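Local atomic coordinates of glycoside Hydrolase (Bacteroides uniformis, PDB entry 5T99), a protein that probably hydrolyses terminal beta-galactosidic linkages of agarose-derived oligosaccharides as a family 2 glycoside hydrolase, and binds the inhibitor galacto-isofagomine. Residues Phe82-Ala96 / Ile143-Asp157. Residues are numbered along the deposited sequence; the frame is centred on the assembly and turned at random.
Sequences FHGTGWYRKTFIGDA and IGEENVLAVQLTPRD
With CG of F92 wedged between its own backbone N and carbonyl carbon (chi1 61°), the ring swings across to the neighbouring strand and lies over N147, whose CB sits 3.7 Å from the centroid of the F92 ring in a CH-pi contact. CG of N147 stands beside its own N (chi1 -63°), and the turn of the amide about CB-CG then carries ND2 back to F92 O at 3.2 Å; N147 N reaches that same oxygen at 2.8 Å from the opposite face of the carbonyl plane, its bond bent to 135°. Two donors of one residue thus grip F92 O, while N147 OD1 accepts from K142 N and N119 ND2. On the other face of the sheet, W87 leans over the aliphatic part of Q152: Q152 CB stands 3.6 Å above the W87 six-membered ring, almost on its normal, and CG runs on past CE2, the indole edge meeting A150 CB. Nearby, V148 CG1 presses on one face of the R89 guanidinium, 3.2 Å from R89 NH2, a group held by a salt bridge to D51 and by the carbonyls of A44 and A46. Beyond the strand ends, the H83 ring and D157 carboxylate are stacked nearly parallel. Paired backbone bonds join G86 with L153, Y88 with V151, K90 with L149 and F92 with N147. L149 and V151 pack against F107 of strand 102-107 in the facing sheet. These are the central antiparallel strands 86-93 and 146-153 of a six-stranded sheet, typical of the beta-sandwich in the family 2 sugar-binding domain.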
ATOM      1  N   PHE A  82       6.665 -13.619 -14.157  1.00 74.08           N
ATOM      2  CA  PHE A  82       5.922 -12.360 -14.361  1.00 67.03           C
ATOM      3  C   PHE A  82       6.144 -11.709 -15.737  1.00 60.58           C
ATOM      4  O   PHE A  82       5.702 -10.585 -15.966  1.00 58.95           O
ATOM      5  CB  PHE A  82       6.297 -11.362 -13.253  1.00 67.05           C
ATOM      6  CG  PHE A  82       7.756 -10.970 -13.245  1.00 68.85           C
ATOM      7  CD1 PHE A  82       8.198  -9.850 -13.953  1.00 68.66           C
ATOM      8  CD2 PHE A  82       8.689 -11.716 -12.521  1.00 69.43           C
ATOM      9  CE1 PHE A  82       9.540  -9.488 -13.943  1.00 69.37           C
ATOM     10  CE2 PHE A  82      10.030 -11.358 -12.510  1.00 71.38           C
ATOM     11  CZ  PHE A  82      10.457 -10.241 -13.220  1.00 71.59           C
ATOM     12  N   HIS A  83       6.806 -12.415 -16.650  1.00 55.68           N
ATOM     13  CA  HIS A  83       7.205 -11.854 -17.944  1.00 52.60           C
ATOM     14  C   HIS A  83       6.565 -12.657 -19.064  1.00 45.55           C
ATOM     15  O   HIS A  83       6.000 -13.726 -18.827  1.00 45.07           O
ATOM     16  CB  HIS A  83       8.734 -11.830 -18.092  1.00 53.96           C
ATOM     17  CG  HIS A  83       9.370 -13.184 -18.091  1.00 58.42           C
ATOM     18  ND1 HIS A  83       9.763 -13.822 -19.248  1.00 60.05           N
ATOM     19  CD2 HIS A  83       9.672 -14.027 -17.073  1.00 60.13           C
ATOM     20  CE1 HIS A  83      10.283 -14.999 -18.944  1.00 61.89           C
ATOM     21  NE2 HIS A  83      10.236 -15.149 -17.631  1.00 61.95           N
ATOM     22  N   GLY A  84       6.664 -12.127 -20.277  1.00 39.48           N
ATOM     23  CA  GLY A  84       6.081 -12.741 -21.461  1.00 37.10           C
ATOM     24  C   GLY A  84       5.149 -11.754 -22.125  1.00 35.37           C
ATOM     25  O   GLY A  84       5.352 -10.544 -22.041  1.00 38.24           O
ATOM     26  N   THR A  85       4.126 -12.277 -22.785  1.00 32.05           N
ATOM     27  CA  THR A  85       3.184 -11.476 -23.543  1.00 30.37           C
ATOM     28  C   THR A  85       1.781 -11.810 -23.062  1.00 29.30           C
ATOM     29  O   THR A  85       1.483 -12.977 -22.763  1.00 29.80           O
ATOM     30  CB  THR A  85       3.321 -11.754 -25.044  1.00 30.53           C
ATOM     31  OG1 THR A  85       4.654 -11.428 -25.452  1.00 31.56           O
ATOM     32  CG2 THR A  85       2.325 -10.938 -25.866  1.00 30.49           C
ATOM     33  N   GLY A  86       0.943 -10.778 -22.951  1.00 27.21           N
ATOM     34  CA  GLY A  86      -0.463 -10.924 -22.579  1.00 25.37           C
ATOM     35  C   GLY A  86      -1.281  -9.953 -23.392  1.00 24.80           C
ATOM     36  O   GLY A  86      -0.883  -8.795 -23.568  1.00 24.63           O
ATOM     37  N   TRP A  87      -2.418 -10.425 -23.895  1.00 24.16           N
ATOM     38  CA  TRP A  87      -3.289  -9.630 -24.737  1.00 24.16           C
ATOM     39  C   TRP A  87      -4.640  -9.479 -24.067  1.00 23.58           C
ATOM     40  O   TRP A  87      -5.155 -10.441 -23.491  1.00 22.60           O
ATOM     41  CB  TRP A  87      -3.491 -10.300 -26.097  1.00 25.18           C
ATOM     42  CG  TRP A  87      -2.434 -10.018 -27.131  1.00 25.37           C
ATOM     43  CD1 TRP A  87      -1.297 -10.741 -27.369  1.00 25.64           C
ATOM     44  CD2 TRP A  87      -2.438  -8.959 -28.086  1.00 25.18           C
ATOM     45  NE1 TRP A  87      -0.586 -10.188 -28.412  1.00 25.09           N
ATOM     46  CE2 TRP A  87      -1.269  -9.099 -28.876  1.00 24.46           C
ATOM     47  CE3 TRP A  87      -3.309  -7.897 -28.347  1.00 25.70           C
ATOM     48  CZ2 TRP A  87      -0.951  -8.224 -29.901  1.00 24.49           C
ATOM     49  CZ3 TRP A  87      -2.997  -7.022 -29.386  1.00 25.80           C
ATOM     50  CH2 TRP A  87      -1.823  -7.196 -30.150  1.00 25.62           C
ATOM     51  N   TYR A  88      -5.206  -8.271 -24.155  1.00 22.85           N
ATOM     52  CA  TYR A  88      -6.587  -8.019 -23.737  1.00 21.99           C
ATOM     53  C   TYR A  88      -7.354  -7.372 -24.877  1.00 22.49           C
ATOM     54  O   TYR A  88      -6.829  -6.496 -25.554  1.00 22.64           O
ATOM     55  CB  TYR A  88      -6.658  -7.099 -22.529  1.00 20.83           C
ATOM     56  CG  TYR A  88      -6.024  -7.614 -21.261  1.00 19.93           C
ATOM     57  CD1 TYR A  88      -6.805  -8.092 -20.215  1.00 19.79           C
ATOM     58  CD2 TYR A  88      -4.640  -7.571 -21.084  1.00 19.59           C
ATOM     59  CE1 TYR A  88      -6.221  -8.535 -19.032  1.00 19.56           C
ATOM     60  CE2 TYR A  88      -4.049  -8.014 -19.909  1.00 19.03           C
ATOM     61  CZ  TYR A  88      -4.846  -8.489 -18.895  1.00 18.85           C
ATOM     62  OH  TYR A  88      -4.272  -8.918 -17.746  1.00 18.21           O
ATOM     63  N   ARG A  89      -8.598  -7.802 -25.071  1.00 23.26           N
ATOM     64  CA  ARG A  89      -9.482  -7.223 -26.076  1.00 23.85           C
ATOM     65  C   ARG A  89     -10.843  -7.010 -25.463  1.00 23.82           C
ATOM     66  O   ARG A  89     -11.308  -7.850 -24.708  1.00 23.69           O
ATOM     67  CB  ARG A  89      -9.639  -8.165 -27.272  1.00 24.68           C
ATOM     68  CG  ARG A  89      -8.448  -8.230 -28.216  1.00 25.58           C
ATOM     69  CD  ARG A  89      -8.669  -9.326 -29.261  1.00 26.24           C
ATOM     70  NE  ARG A  89      -9.845  -9.074 -30.111  1.00 26.34           N
ATOM     71  CZ  ARG A  89      -9.857  -8.382 -31.253  1.00 26.73           C
ATOM     72  NH1 ARG A  89      -8.763  -7.809 -31.742  1.00 27.69           N
ATOM     73  NH2 ARG A  89     -10.996  -8.247 -31.917  1.00 27.56           N
ATOM     74  N   LYS A  90     -11.471  -5.888 -25.787  1.00 25.10           N
ATOM     75  CA  LYS A  90     -12.854  -5.626 -25.406  1.00 25.45           C
ATOM     76  C   LYS A  90     -13.594  -5.112 -26.627  1.00 24.99           C
ATOM     77  O   LYS A  90     -13.105  -4.225 -27.315  1.00 23.79           O
ATOM     78  CB  LYS A  90     -12.932  -4.608 -24.270  1.00 26.43           C
ATOM     79  CG  LYS A  90     -14.356  -4.249 -23.864  1.00 27.19           C
ATOM     80  CD  LYS A  90     -14.418  -3.511 -22.535  1.00 28.38           C
ATOM     81  CE  LYS A  90     -15.848  -3.093 -22.200  1.00 28.29           C
ATOM     82  NZ  LYS A  90     -15.983  -2.424 -20.874  1.00 29.02           N
ATOM     83  N   THR A  91     -14.774  -5.678 -26.874  1.00 25.72           N
ATOM     84  CA  THR A  91     -15.582  -5.365 -28.050  1.00 26.80           C
ATOM     85  C   THR A  91     -16.865  -4.708 -27.548  1.00 27.10           C
ATOM     86  O   THR A  91     -17.512  -5.247 -26.650  1.00 28.49           O
ATOM     87  CB  THR A  91     -15.887  -6.647 -28.870  1.00 26.82           C
ATOM     88  OG1 THR A  91     -14.656  -7.282 -29.236  1.00 26.87           O
ATOM     89  CG2 THR A  91     -16.674  -6.346 -30.139  1.00 26.57           C
ATOM     90  N   PHE A  92     -17.221  -3.554 -28.112  1.00 26.93           N
ATOM     91  CA  PHE A  92     -18.336  -2.755 -27.592  1.00 28.18           C
ATOM     92  C   PHE A  92     -19.004  -1.917 -28.678  1.00 29.07           C
ATOM     93  O   PHE A  92     -18.339  -1.430 -29.593  1.00 27.24           O
ATOM     94  CB  PHE A  92     -17.864  -1.847 -26.430  1.00 27.79           C
ATOM     95  CG  PHE A  92     -16.791  -0.849 -26.811  1.00 27.60           C
ATOM     96  CD1 PHE A  92     -17.118   0.468 -27.119  1.00 27.14           C
ATOM     97  CD2 PHE A  92     -15.451  -1.232 -26.878  1.00 27.68           C
ATOM     98  CE1 PHE A  92     -16.134   1.380 -27.480  1.00 27.39           C
ATOM     99  CE2 PHE A  92     -14.463  -0.322 -27.234  1.00 27.25           C
ATOM    100  CZ  PHE A  92     -14.804   0.987 -27.530  1.00 27.13           C
ATOM    101  N   ILE A  93     -20.325  -1.754 -28.554  1.00 31.63           N
ATOM    102  CA  ILE A  93     -21.098  -0.879 -29.438  1.00 32.84           C
ATOM    103  C   ILE A  93     -20.810   0.576 -29.063  1.00 32.08           C
ATOM    104  O   ILE A  93     -20.796   0.930 -27.883  1.00 31.60           O
ATOM    105  CB  ILE A  93     -22.630  -1.112 -29.320  1.00 35.09           C
ATOM    106  CG1 ILE A  93     -23.025  -2.546 -29.703  1.00 36.51           C
ATOM    107  CG2 ILE A  93     -23.412  -0.108 -30.177  1.00 35.46           C
ATOM    108  CD1 ILE A  93     -22.923  -2.853 -31.183  1.00 38.14           C
ATOM    109  N   GLY A  94     -20.590   1.412 -30.068  1.00 30.82           N
ATOM    110  CA  GLY A  94     -20.578   2.851 -29.868  1.00 31.48           C
ATOM    111  C   GLY A  94     -21.955   3.352 -29.481  1.00 31.55           C
ATOM    112  O   GLY A  94     -22.834   3.525 -30.327  1.00 31.75           O
ATOM    113  N   ASP A  95     -22.144   3.568 -28.187  1.00 33.15           N
ATOM    114  CA  ASP A  95     -23.403   4.073 -27.650  1.00 33.68           C
ATOM    115  C   ASP A  95     -23.810   5.381 -28.335  1.00 33.81           C
ATOM    116  O   ASP A  95     -22.960   6.241 -28.643  1.00 30.61           O
ATOM    117  CB  ASP A  95     -23.271   4.281 -26.144  1.00 35.18           C
ATOM    118  CG  ASP A  95     -24.569   4.119 -25.418  1.00 36.39           C
ATOM    119  OD1 ASP A  95     -25.550   4.826 -25.752  1.00 37.79           O
ATOM    120  OD2 ASP A  95     -24.588   3.292 -24.484  1.00 38.26           O
ATOM    121  N   ALA A  96     -25.115   5.513 -28.577  1.00 35.16           N
ATOM    122  CA  ALA A  96     -25.677   6.681 -29.274  1.00 36.44           C
ATOM    123  C   ALA A  96     -25.422   7.986 -28.514  1.00 36.02           C
ATOM    124  O   ALA A  96     -25.205   9.024 -29.125  1.00 35.32           O
ATOM    125  CB  ALA A  96     -27.175   6.488 -29.520  1.00 36.68           C
ATOM    126  N   ILE A 143     -20.030   4.953 -34.048  1.00 32.12           N
ATOM    127  CA  ILE A 143     -21.313   5.023 -33.351  1.00 33.22           C
ATOM    128  C   ILE A 143     -22.280   4.016 -33.978  1.00 33.63           C
ATOM    129  O   ILE A 143     -22.407   3.958 -35.200  1.00 33.88           O
ATOM    130  CB  ILE A 143     -21.940   6.444 -33.434  1.00 33.58           C
ATOM    131  CG1 ILE A 143     -20.989   7.522 -32.878  1.00 33.43           C
ATOM    132  CG2 ILE A 143     -23.278   6.482 -32.702  1.00 34.23           C
ATOM    133  CD1 ILE A 143     -20.563   7.316 -31.435  1.00 33.22           C
ATOM    134  N   GLY A 144     -22.940   3.214 -33.143  1.00 33.74           N
ATOM    135  CA  GLY A 144     -23.900   2.220 -33.609  1.00 35.10           C
ATOM    136  C   GLY A 144     -23.321   0.986 -34.293  1.00 37.27           C
ATOM    137  O   GLY A 144     -24.081   0.153 -34.777  1.00 37.94           O
ATOM    138  N   GLU A 145     -21.990   0.867 -34.334  1.00 37.65           N
ATOM    139  CA  GLU A 145     -21.294  -0.295 -34.879  1.00 38.22           C
ATOM    140  C   GLU A 145     -20.373  -0.830 -33.786  1.00 38.20           C
ATOM    141  O   GLU A 145     -20.232  -0.213 -32.717  1.00 36.84           O
ATOM    142  CB  GLU A 145     -20.458   0.092 -36.103  1.00 40.83           C
ATOM    143  CG  GLU A 145     -21.248   0.620 -37.294  1.00 43.66           C
ATOM    144  CD  GLU A 145     -20.353   1.204 -38.386  1.00 45.82           C
ATOM    145  OE1 GLU A 145     -19.273   0.632 -38.678  1.00 45.90           O
ATOM    146  OE2 GLU A 145     -20.733   2.245 -38.967  1.00 47.61           O
ATOM    147  N   GLU A 146     -19.736  -1.970 -34.057  1.00 36.86           N
ATOM    148  CA  GLU A 146     -18.822  -2.584 -33.101  1.00 34.91           C
ATOM    149  C   GLU A 146     -17.465  -1.883 -33.101  1.00 32.84           C
ATOM    150  O   GLU A 146     -17.015  -1.387 -34.132  1.00 32.73           O
ATOM    151  CB  GLU A 146     -18.672  -4.081 -33.383  1.00 35.60           C
ATOM    152  CG  GLU A 146     -19.907  -4.895 -33.000  1.00 36.25           C
ATOM    153  CD  GLU A 146     -20.151  -4.970 -31.495  1.00 37.70           C
ATOM    154  OE1 GLU A 146     -19.283  -4.546 -30.703  1.00 38.81           O
ATOM    155  OE2 GLU A 146     -21.222  -5.460 -31.090  1.00 37.42           O
ATOM    156  N   ASN A 147     -16.848  -1.830 -31.919  1.00 30.43           N
ATOM    157  CA  ASN A 147     -15.512  -1.266 -31.715  1.00 28.59           C
ATOM    158  C   ASN A 147     -14.680  -2.270 -30.941  1.00 27.85           C
ATOM    159  O   ASN A 147     -15.220  -3.036 -30.159  1.00 27.88           O
ATOM    160  CB  ASN A 147     -15.564   0.038 -30.911  1.00 27.99           C
ATOM    161  CG  ASN A 147     -16.328   1.133 -31.615  1.00 27.11           C
ATOM    162  OD1 ASN A 147     -15.736   2.024 -32.228  1.00 27.42           O
ATOM    163  ND2 ASN A 147     -17.648   1.079 -31.533  1.00 26.61           N
ATOM    164  N   VAL A 148     -13.367  -2.240 -31.143  1.00 27.83           N
ATOM    165  CA  VAL A 148     -12.450  -3.185 -30.513  1.00 27.33           C
ATOM    166  C   VAL A 148     -11.250  -2.440 -29.925  1.00 26.82           C
ATOM    167  O   VAL A 148     -10.390  -1.919 -30.654  1.00 26.49           O
ATOM    168  CB  VAL A 148     -11.977  -4.262 -31.527  1.00 28.10           C
ATOM    169  CG1 VAL A 148     -10.931  -5.186 -30.918  1.00 28.35           C
ATOM    170  CG2 VAL A 148     -13.164  -5.085 -32.034  1.00 28.62           C
ATOM    171  N   LEU A 149     -11.203  -2.414 -28.600  1.00 25.55           N
ATOM    172  CA  LEU A 149     -10.057  -1.920 -27.871  1.00 25.57           C
ATOM    173  C   LEU A 149      -9.153  -3.107 -27.545  1.00 25.45           C
ATOM    174  O   LEU A 149      -9.600  -4.064 -26.898  1.00 23.82           O
ATOM    175  CB  LEU A 149     -10.512  -1.223 -26.579  1.00 26.05           C
ATOM    176  CG  LEU A 149      -9.437  -0.565 -25.713  1.00 25.03           C
ATOM    177  CD1 LEU A 149      -8.647   0.450 -26.518  1.00 24.61           C
ATOM    178  CD2 LEU A 149     -10.083   0.067 -24.488  1.00 25.36           C
ATOM    179  N   ALA A 150      -7.894  -3.027 -27.995  1.00 24.83           N
ATOM    180  CA  ALA A 150      -6.900  -4.086 -27.801  1.00 24.73           C
ATOM    181  C   ALA A 150      -5.697  -3.548 -27.048  1.00 23.36           C
ATOM    182  O   ALA A 150      -5.182  -2.496 -27.393  1.00 22.82           O
ATOM    183  CB  ALA A 150      -6.447  -4.640 -29.143  1.00 25.15           C
ATOM    184  N   VAL A 151      -5.251  -4.289 -26.039  1.00 22.42           N
ATOM    185  CA  VAL A 151      -4.079  -3.934 -25.250  1.00 22.43           C
ATOM    186  C   VAL A 151      -3.130  -5.115 -25.292  1.00 22.93           C
ATOM    187  O   VAL A 151      -3.534  -6.248 -25.009  1.00 23.61           O
ATOM    188  CB  VAL A 151      -4.440  -3.606 -23.779  1.00 21.90           C
ATOM    189  CG1 VAL A 151      -3.192  -3.316 -22.957  1.00 21.64           C
ATOM    190  CG2 VAL A 151      -5.393  -2.418 -23.712  1.00 22.27           C
ATOM    191  N   GLN A 152      -1.880  -4.852 -25.669  1.00 23.29           N
ATOM    192  CA  GLN A 152      -0.806  -5.839 -25.563  1.00 24.35           C
ATOM    193  C   GLN A 152       0.198  -5.378 -24.510  1.00 24.72           C
ATOM    194  O   GLN A 152       0.708  -4.250 -24.572  1.00 25.47           O
ATOM    195  CB  GLN A 152      -0.088  -6.030 -26.904  1.00 24.13           C
ATOM    196  CG  GLN A 152       0.989  -7.115 -26.895  1.00 24.08           C
ATOM    197  CD  GLN A 152       2.087  -6.909 -27.943  1.00 23.97           C
ATOM    198  OE1 GLN A 152       2.518  -5.789 -28.217  1.00 23.30           O
ATOM    199  NE2 GLN A 152       2.564  -8.007 -28.505  1.00 23.97           N
ATOM    200  N   LEU A 153       0.479  -6.265 -23.562  1.00 23.81           N
ATOM    201  CA  LEU A 153       1.505  -6.053 -22.568  1.00 24.29           C
ATOM    202  C   LEU A 153       2.677  -6.991 -22.857  1.00 24.36           C
ATOM    203  O   LEU A 153       2.467  -8.185 -23.055  1.00 24.15           O
ATOM    204  CB  LEU A 153       0.926  -6.338 -21.181  1.00 24.22           C
ATOM    205  CG  LEU A 153      -0.292  -5.487 -20.806  1.00 24.74           C
ATOM    206  CD1 LEU A 153      -0.871  -5.964 -19.485  1.00 24.94           C
ATOM    207  CD2 LEU A 153       0.059  -4.014 -20.726  1.00 24.51           C
ATOM    208  N   THR A 154       3.900  -6.463 -22.881  1.00 24.62           N
ATOM    209  CA  THR A 154       5.091  -7.298 -23.089  1.00 25.42           C
ATOM    210  C   THR A 154       6.083  -7.134 -21.943  1.00 26.15           C
ATOM    211  O   THR A 154       7.210  -6.673 -22.158  1.00 26.26           O
ATOM    212  CB  THR A 154       5.763  -7.043 -24.468  1.00 25.27           C
ATOM    213  OG1 THR A 154       6.028  -5.649 -24.649  1.00 25.61           O
ATOM    214  CG2 THR A 154       4.864  -7.525 -25.602  1.00 25.28           C
ATOM    215  N   PRO A 155       5.676  -7.521 -20.713  1.00 27.33           N
ATOM    216  CA  PRO A 155       6.609  -7.425 -19.592  1.00 29.16           C
ATOM    217  C   PRO A 155       7.841  -8.303 -19.804  1.00 31.26           C
ATOM    218  O   PRO A 155       7.714  -9.447 -20.256  1.00 32.61           O
ATOM    219  CB  PRO A 155       5.790  -7.927 -18.396  1.00 28.64           C
ATOM    220  CG  PRO A 155       4.710  -8.761 -18.998  1.00 28.25           C
ATOM    221  CD  PRO A 155       4.380  -8.070 -20.282  1.00 28.11           C
ATOM    222  N   ARG A 156       9.008  -7.754 -19.476  1.00 32.76           N
ATOM    223  CA  ARG A 156      10.288  -8.416 -19.691  1.00 33.66           C
ATOM    224  C   ARG A 156      10.792  -9.056 -18.415  1.00 33.74           C
ATOM    225  O   ARG A 156      10.467  -8.608 -17.317  1.00 31.94           O
ATOM    226  CB  ARG A 156      11.323  -7.401 -20.165  1.00 35.28           C
ATOM    227  CG  ARG A 156      10.957  -6.696 -21.456  1.00 36.77           C
ATOM    228  CD  ARG A 156      12.118  -5.842 -21.931  1.00 39.29           C
ATOM    229  NE  ARG A 156      11.750  -4.963 -23.041  1.00 41.51           N
ATOM    230  CZ  ARG A 156      12.573  -4.089 -23.622  1.00 43.31           C
ATOM    231  NH1 ARG A 156      13.837  -3.971 -23.209  1.00 44.27           N
ATOM    232  NH2 ARG A 156      12.134  -3.331 -24.629  1.00 43.05           N
ATOM    233  N   ASP A 157      11.606 -10.098 -18.562  1.00 35.50           N
ATOM    234  CA  ASP A 157      12.276 -10.683 -17.411  1.00 37.30           C
ATOM    235  C   ASP A 157      13.351  -9.693 -16.977  1.00 33.69           C
ATOM    236  O   ASP A 157      13.822  -8.890 -17.779  1.00 32.63           O
ATOM    237  CB  ASP A 157      12.872 -12.079 -17.718  1.00 40.87           C
ATOM    238  CG  ASP A 157      13.081 -12.944 -16.438  1.00 45.77           C
ATOM    239  OD1 ASP A 157      12.980 -12.435 -15.288  1.00 47.21           O
ATOM    240  OD2 ASP A 157      13.348 -14.159 -16.585  1.00 50.89           O
TER